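Local structure of putative uncharacterized protein PH1404 (Pyrococcus horikoshii, 3AF6) at residues T281-D286 / T470-Y475; A342-G347 / T365-F370. The protein probably terminates archaeal transcription as a zinc-dependent beta-CASP ribonuclease that cuts nascent RNA and degrades it from the 5' end. All blocks are in the same frame, centred on the assembly; numbering follows the deposited sequence.

Contact 1: residues T281-D286 / T470-Y475; sequences TPPTRD and TAYPEY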
loop_
_atom_site.group_PDB
_atom_site.type_symbol
_atom_site.label_atom_id
_atom_site.label_comp_id
_atom_site.label_asym_id
_atom_site.label_seq_id
_atom_site.Cartn_x
_atom_site.Cartn_y
_atom_site.Cartn_z
ATOM N N THR A 281 -5.825 1.270 -0.377
ATOM C CA THR A 281 -6.135 0.587 -1.642
ATOM C C THR A 281 -5.916 -0.899 -1.393
ATOM O O THR A 281 -5.073 -1.273 -0.587
ATOM C CB THR A 281 -5.234 1.040 -2.827
ATOM O OG1 THR A 281 -3.872 0.680 -2.578
ATOM C CG2 THR A 281 -5.328 2.541 -3.028
ATOM N N PRO A 282 -6.677 -1.770 -2.081
ATOM C CA PRO A 282 -6.530 -3.221 -1.890
ATOM C C PRO A 282 -5.083 -3.700 -1.933
ATOM O O PRO A 282 -4.638 -4.424 -1.043
ATOM C CB PRO A 282 -7.386 -3.808 -3.009
ATOM C CG PRO A 282 -8.487 -2.773 -3.153
ATOM C CD PRO A 282 -7.697 -1.475 -3.107
ATOM N N PRO A 283 -4.324 -3.302 -2.968
ATOM C CA PRO A 283 -2.924 -3.734 -3.053
ATOM C C PRO A 283 -2.105 -3.338 -1.813
ATOM O O PRO A 283 -1.213 -4.070 -1.390
ATOM C CB PRO A 283 -2.427 -3.041 -4.325
ATOM C CG PRO A 283 -3.642 -2.972 -5.161
ATOM C CD PRO A 283 -4.711 -2.558 -4.181
ATOM N N THR A 284 -2.394 -2.177 -1.236
ATOM C CA THR A 284 -1.662 -1.749 -0.049
ATOM C C THR A 284 -2.037 -2.635 1.147
ATOM O O THR A 284 -1.184 -3.000 1.959
ATOM C CB THR A 284 -1.933 -0.252 0.267
ATOM O OG1 THR A 284 -1.384 0.559 -0.783
ATOM C CG2 THR A 284 -1.276 0.155 1.573
ATOM N N ARG A 285 -3.310 -2.998 1.251
ATOM C CA ARG A 285 -3.721 -3.870 2.339
ATOM C C ARG A 285 -2.925 -5.185 2.257
ATOM O O ARG A 285 -2.335 -5.635 3.248
ATOM C CB ARG A 285 -5.220 -4.173 2.268
ATOM C CG ARG A 285 -5.518 -5.623 2.601
ATOM C CD ARG A 285 -6.639 -5.803 3.586
ATOM N NE ARG A 285 -7.932 -5.995 2.944
ATOM C CZ ARG A 285 -8.151 -6.798 1.908
ATOM N NH1 ARG A 285 -9.376 -6.904 1.411
ATOM N NH2 ARG A 285 -7.150 -7.465 1.352
ATOM N N ASP A 286 -2.906 -5.788 1.070
ATOM C CA ASP A 286 -2.194 -7.045 0.874
ATOM C C ASP A 286 -0.691 -6.883 1.042
ATOM O O ASP A 286 -0.037 -7.699 1.682
ATOM C CB ASP A 286 -2.486 -7.626 -0.519
ATOM C CG ASP A 286 -3.950 -7.983 -0.713
ATOM O OD1 ASP A 286 -4.312 -8.417 -1.829
ATOM O OD2 ASP A 286 -4.738 -7.822 0.243
ATOM N N THR A 470 0.841 -9.235 -9.834
ATOM C CA THR A 470 0.092 -9.890 -10.899
ATOM C C THR A 470 -1.377 -10.125 -10.582
ATOM O O THR A 470 -2.140 -10.490 -11.470
ATOM C CB THR A 470 0.728 -11.233 -11.293
ATOM O OG1 THR A 470 0.512 -12.191 -10.251
ATOM C CG2 THR A 470 2.228 -11.057 -11.532
ATOM N N ALA A 471 -1.777 -9.907 -9.334
ATOM C CA ALA A 471 -3.173 -10.081 -8.941
ATOM C C ALA A 471 -3.905 -8.751 -9.080
ATOM O O ALA A 471 -5.139 -8.697 -9.000
ATOM C CB ALA A 471 -3.264 -10.569 -7.505
ATOM N N TYR A 472 -3.141 -7.679 -9.292
ATOM C CA TYR A 472 -3.721 -6.344 -9.431
ATOM C C TYR A 472 -3.285 -5.583 -10.689
ATOM O O TYR A 472 -2.694 -4.504 -10.600
ATOM C CB TYR A 472 -3.373 -5.518 -8.201
ATOM C CG TYR A 472 -4.110 -5.943 -6.964
ATOM C CD1 TYR A 472 -5.455 -5.619 -6.786
ATOM C CD2 TYR A 472 -3.452 -6.649 -5.953
ATOM C CE1 TYR A 472 -6.126 -5.979 -5.630
ATOM C CE2 TYR A 472 -4.114 -7.021 -4.791
ATOM C CZ TYR A 472 -5.447 -6.681 -4.636
ATOM O OH TYR A 472 -6.085 -7.041 -3.483
ATOM N N PRO A 473 -3.587 -6.129 -11.878
ATOM C CA PRO A 473 -3.197 -5.455 -13.126
ATOM C C PRO A 473 -3.713 -4.028 -13.230
ATOM O O PRO A 473 -3.008 -3.148 -13.708
ATOM C CB PRO A 473 -3.778 -6.362 -14.209
ATOM C CG PRO A 473 -4.981 -6.978 -13.522
ATOM C CD PRO A 473 -4.419 -7.311 -12.157
ATOM N N GLU A 474 -4.937 -3.793 -12.775
ATOM C CA GLU A 474 -5.499 -2.450 -12.844
ATOM C C GLU A 474 -4.699 -1.393 -12.079
ATOM O O GLU A 474 -4.878 -0.195 -12.299
ATOM C CB GLU A 474 -6.942 -2.450 -12.342
ATOM C CG GLU A 474 -7.944 -3.034 -13.331
ATOM C CD GLU A 474 -9.386 -2.846 -12.877
ATOM O OE1 GLU A 474 -9.770 -1.693 -12.575
ATOM O OE2 GLU A 474 -10.136 -3.848 -12.825
ATOM N N TYR A 475 -3.822 -1.825 -11.178
ATOM C CA TYR A 475 -3.029 -0.879 -10.410
ATOM C C TYR A 475 -1.682 -0.581 -11.040
ATOM O O TYR A 475 -0.937 0.275 -10.569
ATOM C CB TYR A 475 -2.868 -1.364 -8.963
ATOM C CG TYR A 475 -4.050 -0.974 -8.104
ATOM C CD1 TYR A 475 -5.184 -1.793 -8.019
ATOM C CD2 TYR A 475 -4.079 0.267 -7.452
ATOM C CE1 TYR A 475 -6.322 -1.381 -7.311
ATOM C CE2 TYR A 475 -5.206 0.689 -6.743
ATOM C CZ TYR A 475 -6.324 -0.140 -6.683
ATOM O OH TYR A 475 -7.447 0.298 -6.032
#

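Contact 2: residues A342-G347 / T365-F370; sequences AGHILG and TGDFKF. With ZN (zinc ion), chain I; ZN (zinc ion), chain J.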
loop_
_atom_site.group_PDB
_atom_site.type_symbol
_atom_site.label_atom_id
_atom_site.label_comp_id
_atom_site.label_asym_id
_atom_site.label_seq_id
_atom_site.Cartn_x
_atom_site.Cartn_y
_atom_site.Cartn_z
ATOM N N ALA A 342 -0.255 7.688 -6.632
ATOM C CA ALA A 342 0.950 8.430 -6.271
ATOM C C ALA A 342 2.146 7.962 -7.097
ATOM O O ALA A 342 3.231 8.549 -7.019
ATOM C CB ALA A 342 1.237 8.259 -4.786
ATOM N N GLY A 343 1.930 6.908 -7.888
ATOM C CA GLY A 343 2.975 6.350 -8.736
ATOM C C GLY A 343 4.239 5.900 -8.016
ATOM O O GLY A 343 5.302 5.782 -8.615
ATOM N N HIS A 344 4.131 5.633 -6.721
ATOM C CA HIS A 344 5.305 5.228 -5.957
ATOM C C HIS A 344 5.530 3.712 -5.959
ATOM O O HIS A 344 6.620 3.256 -6.263
ATOM C CB HIS A 344 5.189 5.767 -4.540
ATOM C CG HIS A 344 6.358 5.428 -3.681
ATOM N ND1 HIS A 344 7.637 5.848 -3.973
ATOM C CD2 HIS A 344 6.451 4.677 -2.560
ATOM C CE1 HIS A 344 8.470 5.368 -3.068
ATOM N NE2 HIS A 344 7.775 4.654 -2.201
ATOM N N ILE A 345 4.507 2.939 -5.608
ATOM C CA ILE A 345 4.584 1.478 -5.641
ATOM C C ILE A 345 3.167 0.985 -5.838
ATOM O O ILE A 345 2.207 1.736 -5.638
ATOM C CB ILE A 345 5.102 0.821 -4.320
ATOM C CG1 ILE A 345 4.071 1.015 -3.196
ATOM C CG2 ILE A 345 6.482 1.359 -3.962
ATOM C CD1 ILE A 345 4.373 0.231 -1.942
ATOM N N LEU A 346 3.041 -0.282 -6.213
ATOM C CA LEU A 346 1.738 -0.879 -6.421
ATOM C C LEU A 346 0.810 -0.444 -5.293
ATOM O O LEU A 346 1.117 -0.640 -4.118
ATOM C CB LEU A 346 1.850 -2.410 -6.434
ATOM C CG LEU A 346 0.520 -3.124 -6.721
ATOM C CD1 LEU A 346 0.184 -2.993 -8.218
ATOM C CD2 LEU A 346 0.603 -4.581 -6.315
ATOM N N GLY A 347 -0.316 0.157 -5.649
ATOM C CA GLY A 347 -1.274 0.587 -4.643
ATOM C C GLY A 347 -1.036 1.934 -3.981
ATOM O O GLY A 347 -1.940 2.443 -3.314
ATOM N N THR A 365 0.471 13.778 0.049
ATOM C CA THR A 365 1.195 13.053 -0.958
ATOM C C THR A 365 1.793 11.675 -0.656
ATOM O O THR A 365 1.837 10.813 -1.538
ATOM C CB THR A 365 2.276 13.975 -1.473
ATOM O OG1 THR A 365 2.094 14.159 -2.873
ATOM C CG2 THR A 365 3.627 13.436 -1.189
ATOM N N GLY A 366 2.237 11.446 0.576
ATOM C CA GLY A 366 2.869 10.174 0.868
ATOM C C GLY A 366 4.116 10.197 -0.005
ATOM O O GLY A 366 4.691 11.260 -0.245
ATOM N N ASP A 367 4.568 9.050 -0.486
ATOM C CA ASP A 367 5.728 9.072 -1.357
ATOM C C ASP A 367 5.162 9.030 -2.763
ATOM O O ASP A 367 4.190 8.308 -3.023
ATOM C CB ASP A 367 6.620 7.863 -1.097
ATOM C CG ASP A 367 7.461 8.018 0.152
ATOM O OD1 ASP A 367 7.899 6.990 0.692
ATOM O OD2 ASP A 367 7.697 9.162 0.592
ATOM N N PHE A 368 5.744 9.816 -3.664
ATOM C CA PHE A 368 5.262 9.842 -5.035
ATOM C C PHE A 368 6.349 10.061 -6.063
ATOM O O PHE A 368 7.429 10.554 -5.765
ATOM C CB PHE A 368 4.168 10.908 -5.216
ATOM C CG PHE A 368 4.681 12.328 -5.265
ATOM C CD1 PHE A 368 5.011 13.010 -4.090
ATOM C CD2 PHE A 368 4.792 12.999 -6.491
ATOM C CE1 PHE A 368 5.432 14.330 -4.126
ATOM C CE2 PHE A 368 5.217 14.331 -6.540
ATOM C CZ PHE A 368 5.535 14.999 -5.354
ATOM N N LYS A 369 6.037 9.678 -7.289
ATOM C CA LYS A 369 6.958 9.814 -8.406
ATOM C C LYS A 369 6.161 10.596 -9.464
ATOM O O LYS A 369 4.977 10.325 -9.674
ATOM C CB LYS A 369 7.355 8.408 -8.892
ATOM C CG LYS A 369 8.470 8.354 -9.927
ATOM C CD LYS A 369 9.820 8.814 -9.396
ATOM C CE LYS A 369 10.808 8.957 -10.558
ATOM N NZ LYS A 369 12.195 9.275 -10.145
ATOM N N PHE A 370 6.779 11.577 -10.115
ATOM C CA PHE A 370 6.020 12.353 -11.100
ATOM C C PHE A 370 6.483 12.242 -12.560
ATOM O O PHE A 370 6.453 13.212 -13.317
ATOM C CB PHE A 370 5.950 13.823 -10.665
ATOM C CG PHE A 370 4.789 14.584 -11.260
ATOM C CD1 PHE A 370 3.523 13.994 -11.348
ATOM C CD2 PHE A 370 4.957 15.898 -11.714
ATOM C CE1 PHE A 370 2.442 14.699 -11.878
ATOM C CE2 PHE A 370 3.887 16.611 -12.247
ATOM C CZ PHE A 370 2.620 16.013 -12.330
HETATM ZN ZN ZN I . 7.894 4.100 0.237
HETATM ZN ZN ZN J . 8.441 6.607 3.132
#

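Contact 1: residues T281-D286 / T470-Y475
Pro-283 and Tyr-472 bring the two backbones closest, their CA atoms 6.9 Å apart, where the first turn of helix 282-301 faces the turn that follows helix 462-471. The contact joins the metallo-beta-lactamase domain (281-286) to the beta-CASP domain (470-475), a piece of the interdomain interface of a beta-CASP nuclease. Its centre is a double CH-pi arrangement: Pro-283 CG sits over a face of each of two tyrosine rings, 3.6 Å from the centroids of both Tyr-472 and Tyr-475. The approaches lie 15° and 19° off the ring normals, and the CG corner of the pyrrolidine is seated in the open V between the two ring faces. The 3-10 turn 473-475, closed by Tyr-475 N to Tyr-472 O, sets both rings on the same side of the chain, facing Pro-283. Pro-282 packs beside it, CB reaching Tyr-472 CE1 at 3.6 Å and CD meeting the hydroxyl end of Tyr-475, whose OH is hydrogen-bonded to Asp-324. Thr-281, the N-cap residue, lays CB near Tyr-475 CE2; its OG1 takes a weak capping bond from Thr-284 N besides its stronger partner Gly-347 O. Within the helix, Arg-285 NH2 forms a salt bridge with Asp-286 OD2 at 2.7 Å. Tyr-472 CG stands anti to its carbonyl carbon, which sends the ring across to the helix, where OH donates to Asp-286 OD1 over 2.8 Å, arriving 49° out of the carboxylate plane.

Contact 2: residues A342-G347 / T365-F370
His-344 and Asp-367 run alongside each other into the two-zinc centre of the metallo-beta-lactamase fold. His-344 NE2 binds one zinc ion at 2.5 Å, together with His-256 and His-258; Asp-367 OD1 binds the other, also at 2.5 Å, with Asp-260, His-261 and His-618 completing that site. Asp-367 bridges the two sites, though its OD1 is at a long 2.9 Å from the zinc ion held by His-344. The two ligands also pack on each other in a CH-pi contact, with Asp-367 CB over the centre of the imidazole face, 3.4 Å from the centroid and only 5° off the ring normal. Ring and carboxylate planes are turned 67° apart, so the contact runs through the methylene and is no stack of flat groups. With CG anti to the backbone N (chi1 -179°), the His-344 ring extends toward the metal, and its rotation is fixed at the other nitrogen by a bond from ND1 to Gly-593 O. Farther from the metals, Lys-369 N donates to Ala-342 O at 3.0 Å, and this bond ties the two loops together. Ala-342 CB rests against Phe-368 CB at 4.0 Å. Lys-369 NZ pairs with Glu-599 of helix 597-606, where Phe-368 touches Leu-600. The loops follow strands 335-341 and 360-364 of one mixed sheet, and Phe-368 also meets Met-391 on strand 388-392.

How the contacts relate
All touching residues of contact 2 are buried, whereas only half of those in contact 1 are, and contact 1 joins two domains. Both include parts of the metallo-beta-lactamase domain, but contact 2 stays within it and contact 1 adds the beta-CASP domain. Their chemistry differs accordingly: proline-tyrosine packing with one phenol-carboxylate bond in contact 1, metal coordination and a backbone bond between loops in contact 2. The centres are 14 Å apart, yet the two meet directly through residues 346-347. Gly-347 O lies 2.7 Å from Thr-281 OG1, a probable hydrogen bond, and Leu-346 CD1 packs 3.5 Å from Tyr-475 CB. One end of the loop bearing His-344 thus abuts the interdomain interface.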